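Local coordinates for RagA protein (Porphyromonas gingivalis, PDB 6SLN), which probably imports peptides across the outer membrane as a TonB-dependent receptor, working with a partner protein that lies against it in the complex, at residues Q650-V655 against I667-N672; G383-G388 against V978-Y983; L711-M716 against S724-V729. All coordinates share one frame; numbering follows the deposited sequence.

Contact 1 of 3, residues Q650-V655 against I667-N672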
ATOM      1  N   GLN A 650       6.024 -27.694   3.764  1.00 35.63           N
ATOM      2  CA  GLN A 650       5.369 -27.474   5.039  1.00 30.44           C
ATOM      3  C   GLN A 650       3.893 -27.865   4.972  1.00 42.62           C
ATOM      4  O   GLN A 650       3.231 -27.686   3.945  1.00 42.05           O
ATOM      5  CB  GLN A 650       5.535 -26.004   5.436  1.00 29.88           C
ATOM      6  CG  GLN A 650       7.004 -25.556   5.510  1.00 29.83           C
ATOM      7  CD  GLN A 650       7.496 -24.816   4.261  1.00 43.30           C
ATOM      8  OE1 GLN A 650       7.142 -25.157   3.127  1.00 41.20           O
ATOM      9  NE2 GLN A 650       8.339 -23.816   4.468  1.00 45.52           N
ATOM     10  N   ALA A 651       3.373 -28.413   6.076  1.00 46.16           N
ATOM     11  CA  ALA A 651       1.943 -28.685   6.215  1.00 44.71           C
ATOM     12  C   ALA A 651       1.305 -27.521   6.957  1.00 43.94           C
ATOM     13  O   ALA A 651       1.618 -27.289   8.126  1.00 42.83           O
ATOM     14  CB  ALA A 651       1.694 -29.994   6.953  1.00 31.56           C
ATOM     15  N   LEU A 652       0.404 -26.801   6.293  1.00 41.57           N
ATOM     16  CA  LEU A 652       0.095 -25.442   6.713  1.00 41.26           C
ATOM     17  C   LEU A 652      -1.373 -25.217   7.016  1.00 37.89           C
ATOM     18  O   LEU A 652      -2.253 -25.897   6.491  1.00 37.76           O
ATOM     19  CB  LEU A 652       0.529 -24.447   5.665  1.00 29.18           C
ATOM     20  CG  LEU A 652       2.039 -24.487   5.574  1.00 35.13           C
ATOM     21  CD1 LEU A 652       2.495 -23.767   4.304  1.00 33.90           C
ATOM     22  CD2 LEU A 652       2.597 -23.881   6.858  1.00 29.04           C
ATOM     23  N   VAL A 653      -1.613 -24.225   7.871  1.00 38.23           N
ATOM     24  CA  VAL A 653      -2.936 -23.664   8.084  1.00 40.34           C
ATOM     25  C   VAL A 653      -2.850 -22.182   7.761  1.00 39.25           C
ATOM     26  O   VAL A 653      -1.770 -21.584   7.726  1.00 40.85           O
ATOM     27  CB  VAL A 653      -3.470 -23.892   9.513  1.00 42.93           C
ATOM     28  CG1 VAL A 653      -3.438 -25.389   9.855  1.00 34.84           C
ATOM     29  CG2 VAL A 653      -2.671 -23.078  10.520  1.00 42.57           C
ATOM     30  N   THR A 654      -4.006 -21.591   7.496  1.00 32.09           N
ATOM     31  CA  THR A 654      -4.039 -20.195   7.099  1.00 35.29           C
ATOM     32  C   THR A 654      -5.339 -19.583   7.588  1.00 34.56           C
ATOM     33  O   THR A 654      -6.250 -20.279   8.048  1.00 35.98           O
ATOM     34  CB  THR A 654      -3.873 -20.034   5.574  1.00 44.33           C
ATOM     35  OG1 THR A 654      -3.330 -18.741   5.278  1.00 51.47           O
ATOM     36  CG2 THR A 654      -5.207 -20.223   4.830  1.00 29.90           C
ATOM     37  N   VAL A 655      -5.400 -18.256   7.503  1.00 35.02           N
ATOM     38  CA  VAL A 655      -6.563 -17.536   7.981  1.00 30.79           C
ATOM     39  C   VAL A 655      -7.720 -17.775   7.025  1.00 33.69           C
ATOM     40  O   VAL A 655      -7.555 -17.819   5.800  1.00 31.89           O
ATOM     41  CB  VAL A 655      -6.227 -16.041   8.160  1.00 36.89           C
ATOM     42  CG1 VAL A 655      -7.485 -15.196   8.409  1.00 27.43           C
ATOM     43  CG2 VAL A 655      -5.282 -15.884   9.359  1.00 27.37           C
ATOM     44  N   ILE A 667      -7.055 -25.688   6.934  1.00 43.94           N
ATOM     45  CA  ILE A 667      -5.862 -26.363   6.457  1.00 31.37           C
ATOM     46  C   ILE A 667      -5.562 -25.838   5.070  1.00 36.10           C
ATOM     47  O   ILE A 667      -6.420 -25.887   4.183  1.00 33.42           O
ATOM     48  CB  ILE A 667      -6.077 -27.874   6.440  1.00 31.29           C
ATOM     49  CG1 ILE A 667      -5.851 -28.441   7.831  1.00 36.54           C
ATOM     50  CG2 ILE A 667      -5.161 -28.525   5.401  1.00 31.35           C
ATOM     51  CD1 ILE A 667      -6.806 -29.544   8.199  1.00 37.95           C
ATOM     52  N   SER A 668      -4.360 -25.322   4.861  1.00 35.92           N
ATOM     53  CA  SER A 668      -4.094 -24.827   3.518  1.00 31.59           C
ATOM     54  C   SER A 668      -3.292 -25.803   2.670  1.00 35.80           C
ATOM     55  O   SER A 668      -3.619 -25.990   1.506  1.00 42.55           O
ATOM     56  CB  SER A 668      -3.402 -23.456   3.568  1.00 45.52           C
ATOM     57  OG  SER A 668      -1.995 -23.541   3.517  1.00 55.89           O
ATOM     58  N   THR A 669      -2.264 -26.459   3.183  1.00 34.43           N
ATOM     59  CA  THR A 669      -1.540 -27.363   2.306  1.00 31.72           C
ATOM     60  C   THR A 669      -1.505 -28.755   2.893  1.00 38.15           C
ATOM     61  O   THR A 669      -1.590 -28.944   4.108  1.00 53.80           O
ATOM     62  CB  THR A 669      -0.110 -26.901   2.027  1.00 30.05           C
ATOM     63  OG1 THR A 669       0.666 -26.984   3.234  1.00 30.08           O
ATOM     64  CG2 THR A 669      -0.134 -25.461   1.483  1.00 29.47           C
ATOM     65  N   ALA A 670      -1.376 -29.727   1.992  1.00 35.33           N
ATOM     66  CA  ALA A 670      -1.210 -31.113   2.400  1.00 36.60           C
ATOM     67  C   ALA A 670       0.170 -31.343   3.013  1.00 45.24           C
ATOM     68  O   ALA A 670       0.293 -31.936   4.104  1.00 48.34           O
ATOM     69  CB  ALA A 670      -1.439 -32.026   1.194  1.00 32.46           C
ATOM     70  N   GLY A 671       1.219 -30.879   2.327  1.00 37.69           N
ATOM     71  CA  GLY A 671       2.582 -31.025   2.799  1.00 47.74           C
ATOM     72  C   GLY A 671       3.269 -32.285   2.286  1.00 46.57           C
ATOM     73  O   GLY A 671       2.643 -33.210   1.766  1.00 39.54           O
ATOM     74  N   ASN A 672       4.601 -32.292   2.421  1.00 43.24           N
ATOM     75  CA  ASN A 672       5.469 -33.404   2.042  1.00 45.42           C
ATOM     76  C   ASN A 672       6.842 -33.261   2.704  1.00 46.37           C
ATOM     77  O   ASN A 672       7.754 -32.637   2.137  1.00 46.37           O
ATOM     78  CB  ASN A 672       5.613 -33.493   0.525  1.00 45.20           C
ATOM     79  CG  ASN A 672       6.550 -34.592   0.102  1.00 57.16           C
ATOM     80  OD1 ASN A 672       7.366 -34.416  -0.803  1.00 55.60           O
ATOM     81  ND2 ASN A 672       6.450 -35.741   0.767  1.00 72.14           N
TER

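Contact 2 of 3, residues G383-G388 against V978-Y983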
ATOM      1  N   GLY A 383      -6.034 -15.268 -24.606  1.00 54.61           N
ATOM      2  CA  GLY A 383      -6.029 -16.610 -24.085  1.00 47.29           C
ATOM      3  C   GLY A 383      -7.291 -17.010 -23.368  1.00 36.59           C
ATOM      4  O   GLY A 383      -7.492 -18.199 -23.139  1.00 49.53           O
ATOM      5  N   LYS A 384      -8.144 -16.071 -22.998  1.00 41.74           N
ATOM      6  CA  LYS A 384      -9.477 -16.377 -22.500  1.00 45.92           C
ATOM      7  C   LYS A 384     -10.518 -16.014 -23.562  1.00 45.07           C
ATOM      8  O   LYS A 384     -10.230 -15.325 -24.550  1.00 32.27           O
ATOM      9  CB  LYS A 384      -9.734 -15.646 -21.179  1.00 51.47           C
ATOM     10  CG  LYS A 384      -9.019 -16.282 -20.021  1.00 61.78           C
ATOM     11  CD  LYS A 384      -9.202 -15.523 -18.719  1.00 69.76           C
ATOM     12  CE  LYS A 384      -8.466 -14.202 -18.745  1.00 70.93           C
ATOM     13  NZ  LYS A 384      -8.796 -13.375 -17.543  1.00 67.86           N
ATOM     14  N   TYR A 385     -11.733 -16.525 -23.368  1.00 39.38           N
ATOM     15  CA  TYR A 385     -12.785 -16.486 -24.385  1.00 39.10           C
ATOM     16  C   TYR A 385     -13.864 -15.531 -23.892  1.00 44.52           C
ATOM     17  O   TYR A 385     -14.791 -15.921 -23.179  1.00 49.01           O
ATOM     18  CB  TYR A 385     -13.364 -17.885 -24.688  1.00 33.62           C
ATOM     19  CG  TYR A 385     -12.534 -18.639 -25.677  1.00 34.07           C
ATOM     20  CD1 TYR A 385     -12.528 -18.295 -27.022  1.00 47.52           C
ATOM     21  CD2 TYR A 385     -11.729 -19.687 -25.269  1.00 42.17           C
ATOM     22  CE1 TYR A 385     -11.746 -18.998 -27.934  1.00 53.79           C
ATOM     23  CE2 TYR A 385     -10.945 -20.397 -26.173  1.00 46.58           C
ATOM     24  CZ  TYR A 385     -10.954 -20.051 -27.495  1.00 53.49           C
ATOM     25  OH  TYR A 385     -10.164 -20.759 -28.364  1.00 52.66           O
ATOM     26  N   TYR A 386     -13.734 -14.275 -24.290  1.00 45.57           N
ATOM     27  CA  TYR A 386     -14.703 -13.235 -23.997  1.00 48.53           C
ATOM     28  C   TYR A 386     -15.253 -12.726 -25.319  1.00 49.05           C
ATOM     29  O   TYR A 386     -14.480 -12.440 -26.241  1.00 52.86           O
ATOM     30  CB  TYR A 386     -14.047 -12.090 -23.241  1.00 46.94           C
ATOM     31  CG  TYR A 386     -13.582 -12.397 -21.840  1.00 50.28           C
ATOM     32  CD1 TYR A 386     -14.486 -12.417 -20.780  1.00 48.19           C
ATOM     33  CD2 TYR A 386     -12.230 -12.613 -21.559  1.00 54.33           C
ATOM     34  CE1 TYR A 386     -14.070 -12.662 -19.493  1.00 49.67           C
ATOM     35  CE2 TYR A 386     -11.800 -12.863 -20.259  1.00 48.25           C
ATOM     36  CZ  TYR A 386     -12.729 -12.885 -19.233  1.00 53.16           C
ATOM     37  OH  TYR A 386     -12.338 -13.132 -17.933  1.00 55.71           O
ATOM     38  N   MET A 387     -16.576 -12.610 -25.421  1.00 40.10           N
ATOM     39  CA  MET A 387     -17.141 -12.064 -26.649  1.00 47.37           C
ATOM     40  C   MET A 387     -16.593 -10.674 -26.932  1.00 39.87           C
ATOM     41  O   MET A 387     -16.492  -9.827 -26.038  1.00 43.39           O
ATOM     42  CB  MET A 387     -18.652 -11.980 -26.583  1.00 50.87           C
ATOM     43  CG  MET A 387     -19.230 -11.827 -27.950  1.00 47.03           C
ATOM     44  SD  MET A 387     -20.602 -12.940 -28.101  1.00 57.64           S
ATOM     45  CE  MET A 387     -21.656 -12.366 -26.769  1.00 54.25           C
ATOM     46  N   GLY A 388     -16.221 -10.456 -28.182  1.00 37.23           N
ATOM     47  CA  GLY A 388     -15.702  -9.187 -28.617  1.00 43.76           C
ATOM     48  C   GLY A 388     -14.235  -8.972 -28.348  1.00 43.58           C
ATOM     49  O   GLY A 388     -13.689  -7.950 -28.783  1.00 47.96           O
ATOM     50  N   VAL A 978      -2.882 -26.132 -26.502  1.00 48.80           N
ATOM     51  CA  VAL A 978      -4.034 -25.490 -27.120  1.00 51.13           C
ATOM     52  C   VAL A 978      -3.643 -24.078 -27.509  1.00 50.13           C
ATOM     53  O   VAL A 978      -3.046 -23.345 -26.718  1.00 53.23           O
ATOM     54  CB  VAL A 978      -5.261 -25.484 -26.189  1.00 45.80           C
ATOM     55  CG1 VAL A 978      -4.928 -24.825 -24.875  1.00 37.05           C
ATOM     56  CG2 VAL A 978      -6.407 -24.781 -26.856  1.00 45.43           C
ATOM     57  N   GLY A 979      -3.929 -23.725 -28.777  1.00 54.05           N
ATOM     58  CA  GLY A 979      -3.981 -22.337 -29.195  1.00 41.93           C
ATOM     59  C   GLY A 979      -5.394 -21.845 -28.983  1.00 35.73           C
ATOM     60  O   GLY A 979      -6.354 -22.494 -29.398  1.00 42.65           O
ATOM     61  N   LYS A 980      -5.533 -20.725 -28.276  1.00 48.23           N
ATOM     62  CA  LYS A 980      -6.861 -20.192 -28.008  1.00 53.38           C
ATOM     63  C   LYS A 980      -6.758 -18.696 -27.755  1.00 50.04           C
ATOM     64  O   LYS A 980      -5.901 -18.262 -26.981  1.00 49.09           O
ATOM     65  CB  LYS A 980      -7.504 -20.900 -26.812  1.00 52.96           C
ATOM     66  CG  LYS A 980      -6.610 -20.960 -25.588  1.00 45.09           C
ATOM     67  CD  LYS A 980      -7.387 -21.296 -24.328  1.00 34.83           C
ATOM     68  CE  LYS A 980      -6.471 -21.190 -23.087  1.00 36.61           C
ATOM     69  NZ  LYS A 980      -6.901 -22.061 -21.931  1.00 35.93           N
ATOM     70  N   ASN A 981      -7.650 -17.929 -28.394  1.00 40.36           N
ATOM     71  CA  ASN A 981      -7.628 -16.471 -28.406  1.00 37.85           C
ATOM     72  C   ASN A 981      -6.201 -15.930 -28.353  1.00 41.99           C
ATOM     73  O   ASN A 981      -5.822 -15.228 -27.405  1.00 39.29           O
ATOM     74  CB  ASN A 981      -8.468 -15.895 -27.259  1.00 40.69           C
ATOM     75  CG  ASN A 981      -8.649 -14.375 -27.383  1.00 45.55           C
ATOM     76  OD1 ASN A 981      -8.762 -13.835 -28.490  1.00 38.53           O
ATOM     77  ND2 ASN A 981      -8.649 -13.687 -26.253  1.00 48.54           N
ATOM     78  N   GLN A 982      -5.405 -16.253 -29.366  1.00 41.71           N
ATOM     79  CA  GLN A 982      -4.000 -15.886 -29.346  1.00 42.55           C
ATOM     80  C   GLN A 982      -3.817 -14.378 -29.447  1.00 46.96           C
ATOM     81  O   GLN A 982      -4.532 -13.691 -30.184  1.00 44.45           O
ATOM     82  CB  GLN A 982      -3.258 -16.572 -30.486  1.00 42.05           C
ATOM     83  CG  GLN A 982      -3.500 -18.062 -30.579  1.00 39.18           C
ATOM     84  CD  GLN A 982      -2.988 -18.621 -31.897  1.00 45.61           C
ATOM     85  OE1 GLN A 982      -3.290 -18.088 -32.971  1.00 50.48           O
ATOM     86  NE2 GLN A 982      -2.202 -19.692 -31.825  1.00 39.09           N
ATOM     87  N   TYR A 983      -2.876 -13.861 -28.664  1.00 50.70           N
ATOM     88  CA  TYR A 983      -2.234 -12.593 -28.973  1.00 47.53           C
ATOM     89  C   TYR A 983      -1.097 -12.957 -29.923  1.00 49.62           C
ATOM     90  O   TYR A 983      -0.033 -13.391 -29.473  1.00 61.14           O
ATOM     91  CB  TYR A 983      -1.733 -11.889 -27.700  1.00 40.03           C
ATOM     92  CG  TYR A 983      -1.374 -10.427 -27.891  1.00 38.20           C
ATOM     93  CD1 TYR A 983      -0.662 -10.002 -29.019  1.00 32.73           C
ATOM     94  CD2 TYR A 983      -1.745  -9.474 -26.955  1.00 31.61           C
ATOM     95  CE1 TYR A 983      -0.331  -8.672 -29.209  1.00 35.80           C
ATOM     96  CE2 TYR A 983      -1.425  -8.120 -27.145  1.00 45.72           C
ATOM     97  CZ  TYR A 983      -0.715  -7.725 -28.279  1.00 43.13           C
ATOM     98  OH  TYR A 983      -0.380  -6.396 -28.491  1.00 39.52           O
TER

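Contact 3 of 3, residues L711-M716 against S724-V729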
ATOM      1  N   LEU A 711      10.531 -33.983  -9.599  1.00 35.45           N
ATOM      2  CA  LEU A 711       9.636 -33.063  -8.898  1.00 38.86           C
ATOM      3  C   LEU A 711       8.358 -32.956  -9.701  1.00 45.92           C
ATOM      4  O   LEU A 711       8.283 -32.210 -10.676  1.00 54.13           O
ATOM      5  CB  LEU A 711      10.292 -31.703  -8.697  1.00 35.85           C
ATOM      6  CG  LEU A 711      11.139 -31.743  -7.433  1.00 38.41           C
ATOM      7  CD1 LEU A 711      12.149 -30.605  -7.351  1.00 51.34           C
ATOM      8  CD2 LEU A 711      10.194 -31.763  -6.228  1.00 34.53           C
ATOM      9  N   ILE A 712       7.355 -33.729  -9.326  1.00 45.64           N
ATOM     10  CA  ILE A 712       6.055 -33.646  -9.969  1.00 46.99           C
ATOM     11  C   ILE A 712       5.124 -32.906  -9.030  1.00 50.37           C
ATOM     12  O   ILE A 712       5.050 -33.217  -7.832  1.00 45.11           O
ATOM     13  CB  ILE A 712       5.498 -35.035 -10.324  1.00 45.90           C
ATOM     14  CG1 ILE A 712       6.394 -35.743 -11.356  1.00 39.63           C
ATOM     15  CG2 ILE A 712       4.050 -34.908 -10.816  1.00 43.14           C
ATOM     16  CD1 ILE A 712       5.712 -36.925 -12.103  1.00 36.86           C
ATOM     17  N   ASP A 713       4.460 -31.885  -9.559  1.00 53.12           N
ATOM     18  CA  ASP A 713       3.364 -31.229  -8.856  1.00 50.39           C
ATOM     19  C   ASP A 713       2.192 -32.202  -8.975  1.00 50.72           C
ATOM     20  O   ASP A 713       1.346 -32.116  -9.874  1.00 51.62           O
ATOM     21  CB  ASP A 713       3.078 -29.857  -9.464  1.00 36.67           C
ATOM     22  CG  ASP A 713       2.243 -28.975  -8.564  1.00 39.53           C
ATOM     23  OD1 ASP A 713       1.787 -29.457  -7.511  1.00 48.10           O
ATOM     24  OD2 ASP A 713       2.035 -27.793  -8.912  1.00 46.95           O
ATOM     25  N   VAL A 714       2.173 -33.170  -8.066  1.00 46.83           N
ATOM     26  CA  VAL A 714       1.316 -34.346  -8.248  1.00 50.90           C
ATOM     27  C   VAL A 714      -0.147 -33.920  -8.196  1.00 47.97           C
ATOM     28  O   VAL A 714      -0.552 -33.203  -7.261  1.00 47.25           O
ATOM     29  CB  VAL A 714       1.628 -35.405  -7.186  1.00 50.85           C
ATOM     30  CG1 VAL A 714       0.491 -36.398  -7.099  1.00 57.44           C
ATOM     31  CG2 VAL A 714       2.954 -36.124  -7.507  1.00 36.97           C
ATOM     32  N   PRO A 715      -0.956 -34.289  -9.191  1.00 42.26           N
ATOM     33  CA  PRO A 715      -2.388 -33.956  -9.151  1.00 39.08           C
ATOM     34  C   PRO A 715      -3.088 -34.743  -8.050  1.00 39.22           C
ATOM     35  O   PRO A 715      -2.981 -35.969  -7.981  1.00 47.85           O
ATOM     36  CB  PRO A 715      -2.893 -34.365 -10.549  1.00 38.07           C
ATOM     37  CG  PRO A 715      -1.656 -34.621 -11.397  1.00 35.20           C
ATOM     38  CD  PRO A 715      -0.576 -35.003 -10.423  1.00 40.09           C
ATOM     39  N   MET A 716      -3.792 -34.062  -7.219  1.00 39.32           N
ATOM     40  CA  MET A 716      -4.369 -34.955  -6.220  1.00 43.95           C
ATOM     41  C   MET A 716      -5.807 -35.308  -6.574  1.00 43.29           C
ATOM     42  O   MET A 716      -6.515 -34.500  -7.184  1.00 52.70           O
ATOM     43  CB  MET A 716      -4.341 -34.315  -4.827  1.00 54.09           C
ATOM     44  CG  MET A 716      -3.019 -33.645  -4.472  1.00 61.08           C
ATOM     45  SD  MET A 716      -2.014 -34.750  -3.478  1.00 65.45           S
ATOM     46  CE  MET A 716      -3.106 -34.923  -2.072  1.00 60.51           C
ATOM     47  N   SER A 724      -3.138 -30.028  -5.602  1.00 44.71           N
ATOM     48  CA  SER A 724      -1.868 -30.604  -6.000  1.00 53.53           C
ATOM     49  C   SER A 724      -1.000 -30.658  -4.757  1.00 55.69           C
ATOM     50  O   SER A 724      -1.368 -30.137  -3.701  1.00 67.53           O
ATOM     51  CB  SER A 724      -1.225 -29.792  -7.136  1.00 58.85           C
ATOM     52  OG  SER A 724      -0.273 -28.858  -6.657  1.00 67.26           O
ATOM     53  N   GLN A 725       0.136 -31.333  -4.881  1.00 50.17           N
ATOM     54  CA  GLN A 725       1.132 -31.363  -3.818  1.00 38.62           C
ATOM     55  C   GLN A 725       2.408 -31.895  -4.429  1.00 44.66           C
ATOM     56  O   GLN A 725       2.410 -32.994  -5.000  1.00 48.06           O
ATOM     57  CB  GLN A 725       0.700 -32.230  -2.646  1.00 42.83           C
ATOM     58  CG  GLN A 725       1.823 -32.470  -1.623  1.00 52.20           C
ATOM     59  CD  GLN A 725       2.311 -31.192  -0.964  1.00 52.19           C
ATOM     60  OE1 GLN A 725       1.524 -30.416  -0.419  1.00 58.01           O
ATOM     61  NE2 GLN A 725       3.609 -30.961  -1.023  1.00 48.69           N
ATOM     62  N   TYR A 726       3.479 -31.115  -4.337  1.00 43.95           N
ATOM     63  CA  TYR A 726       4.746 -31.550  -4.896  1.00 48.51           C
ATOM     64  C   TYR A 726       5.252 -32.812  -4.194  1.00 53.85           C
ATOM     65  O   TYR A 726       5.044 -33.004  -2.992  1.00 50.78           O
ATOM     66  CB  TYR A 726       5.759 -30.421  -4.797  1.00 43.27           C
ATOM     67  CG  TYR A 726       5.940 -29.655  -6.078  1.00 46.72           C
ATOM     68  CD1 TYR A 726       6.462 -30.274  -7.204  1.00 56.33           C
ATOM     69  CD2 TYR A 726       5.606 -28.313  -6.162  1.00 50.23           C
ATOM     70  CE1 TYR A 726       6.645 -29.579  -8.381  1.00 59.89           C
ATOM     71  CE2 TYR A 726       5.789 -27.602  -7.339  1.00 54.36           C
ATOM     72  CZ  TYR A 726       6.303 -28.243  -8.441  1.00 58.92           C
ATOM     73  OH  TYR A 726       6.485 -27.546  -9.604  1.00 61.51           O
ATOM     74  N   GLN A 727       5.895 -33.686  -4.972  1.00 50.77           N
ATOM     75  CA  GLN A 727       6.460 -34.942  -4.499  1.00 43.14           C
ATOM     76  C   GLN A 727       7.632 -35.323  -5.400  1.00 46.90           C
ATOM     77  O   GLN A 727       7.644 -35.005  -6.591  1.00 51.39           O
ATOM     78  CB  GLN A 727       5.412 -36.071  -4.489  1.00 43.69           C
ATOM     79  CG  GLN A 727       4.522 -36.111  -3.241  1.00 53.09           C
ATOM     80  CD  GLN A 727       3.167 -36.755  -3.493  1.00 59.45           C
ATOM     81  OE1 GLN A 727       2.882 -37.181  -4.597  1.00 75.36           O
ATOM     82  NE2 GLN A 727       2.331 -36.819  -2.470  1.00 55.02           N
ATOM     83  N   ASN A 728       8.622 -36.003  -4.826  1.00 53.72           N
ATOM     84  CA  ASN A 728       9.704 -36.592  -5.611  1.00 54.36           C
ATOM     85  C   ASN A 728       9.206 -37.941  -6.107  1.00 54.55           C
ATOM     86  O   ASN A 728       9.137 -38.915  -5.354  1.00 45.83           O
ATOM     87  CB  ASN A 728      10.970 -36.719  -4.779  1.00 48.96           C
ATOM     88  CG  ASN A 728      11.459 -35.387  -4.285  1.00 49.03           C
ATOM     89  OD1 ASN A 728      11.131 -34.977  -3.169  1.00 43.76           O
ATOM     90  ND2 ASN A 728      12.224 -34.684  -5.120  1.00 47.09           N
ATOM     91  N   VAL A 729       8.847 -37.999  -7.381  1.00 52.22           N
ATOM     92  CA  VAL A 729       7.990 -39.072  -7.850  1.00 53.34           C
ATOM     93  C   VAL A 729       8.136 -39.251  -9.363  1.00 55.21           C
ATOM     94  O   VAL A 729       8.172 -38.275 -10.123  1.00 48.90           O
ATOM     95  CB  VAL A 729       6.536 -38.780  -7.430  1.00 51.50           C
ATOM     96  CG1 VAL A 729       5.581 -39.412  -8.390  1.00 61.78           C
ATOM     97  CG2 VAL A 729       6.283 -39.301  -6.018  1.00 43.43           C
TER

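Contact 1 of 3, residues Q650-V655 against I667-N672
T669 and L652 lie side by side across this contact, their side chains pointing the same way. T669 OG1 sits between its backbone N and its carbonyl carbon (chi1 68°), which turns the hydroxyl onto the backbone of the other segment. There it gives its proton to the carbonyl O of Q650, with T669 OG1 2.8 Å from Q650 O and tilted somewhat from the carbonyl plane. The same oxygen accepts a weak bond from the L652 amide, L652 N to T669 OG1 at 3.1 Å. One hydroxyl thus spans the peptide groups on both sides of A651.

The carbonyl O of L652 is also shared. S668 N donates to it from above the carbonyl plane, with S668 N 2.7 Å from L652 O. T669 N adds a long, weak bond to the same oxygen.

L652 CB lies against two hydroxyl oxygens, S668 OG at 3.4 Å and T669 OG1 at 3.5 Å. The methyl of T654 comes up beside S668, T654 CG2 to S668 CB at 3.9 Å. V653 and I667 form an antiparallel, non-hydrogen-bonded pair. Their side chains diverge, leaving one loose apolar contact, V653 CG1 to I667 CG1 at 4.4 Å. A651 and G671 bring their backbones close, CA to CA at 4.2 Å.

Strand 652-655 also pairs antiparallel with a strand of the chain of another protein, and T654 OG1 bonds to the backbone of that chain. The V653-I667 pair belongs to a short two-stranded antiparallel ladder, which beta augmentation carries on into the chain of another protein.

Contact 2 of 3, residues G383-G388 against V978-Y983
G383 meets N981 through its backbone: G383 N donates to N981 O at 2.8 Å, and G383 CA makes a CA-H...O contact with K980 O at 3.3 Å. The contact joins two loops of the TonB-dependent receptor fold, one after barrel strand 363-377 and one after the short strand 978-979, beside the bound peptide.

G383 has a positive phi (78°), a backbone shape common for glycine. N981 ND2 faces K384 O. N981 CG is anti to the backbone N (chi1 -171°), and from there ND2 makes a weak bond to K384 O, 2.8 Å away. The other end of the amide is held by helix 390-396, where N981 OD1 accepts from F392 N.

Y385 and K980 cross obliquely. The hydroxyl end of the tyrosine lies against the root of the lysine, Y385 OH to K980 CB at 3.1 Å, while Y385 CE2 is 3.5 Å from the same K980 CB. D875 OD1 fixes this end, bonding both Y385 OH and N981 N. Beyond CG the lysine is extended and runs past the carbonyl of G383 to the peptide. K980 NZ bonds to a polar side chain and to the backbone of the bound peptide, and Y385 packs on an apolar side chain of it. On that path, K980 CE passes 3.2 Å from G383 O.

Contact 3 of 3, residues L711-M716 against S724-V729
D713 and Y726 stack on one face of an antiparallel hairpin. D713 CB lies over the tyrosine ring in a CH-pi contact, 3.9 Å from the centroid of Y726 and displaced toward the rim. CG of D713 is anti to the backbone N (chi1 -164°), which lays the carboxylate nearly parallel to the ring, the planes 13° apart. S724 OG is modelled very close to D713 OD1, so a bond is likely but its geometry is doubtful. L711 crosses Y726 at about a right angle, L711 CD2 to Y726 CD1 at 4.1 Å, and L711 O lies at the ring edge, near the plane.

The other face carries I712, V714, Q725 and Q727. V714 CG2 meets the amide oxygen of Q727, and V714 CG2 also touches V729 CG1 at 4.3 Å. M716 lies alongside Q725, M716 SD to Q725 CB at 3.8 Å.

I712 pairs with Q727 through two bonds, I712 N to Q727 O and Q727 N to I712 O, both 3.0 Å. V714 and Q725 form the next hydrogen-bonded pair.

Further out, strand 696-715 also pairs with barrel strands 678-691 and 732-746. Q725 NE2 bonds to Y726 O and N648 O, and Q725 OE1 to G671 N. N728 ND2 bonds to S676 O, and to D709 O within the hairpin. The ladder thus sets the register, while loops outside it satisfy polar ends of Q725 and N728.

Along the chain, contact 1 closes before contact 3 opens, and both are nested within the long loop closed by contact 2. Contacts 1 and 3 have centres about 15 Å apart and touch through residues 671-672 and 725-726. Strand 678-691 follows contact 1 and pairs with strand 696-715 of contact 3. Contact 2 lies farther off, its centre about 34 Å from that of contact 1 and 29 Å from that of contact 3. Its strand 978-979 pairs in parallel with barrel strand 857-873. Contacts 1 and 3 both reach the chain of another protein, while contact 2 borders the bound peptide. The three thus combine a partner interface with a peptide site, consistent with peptide uptake.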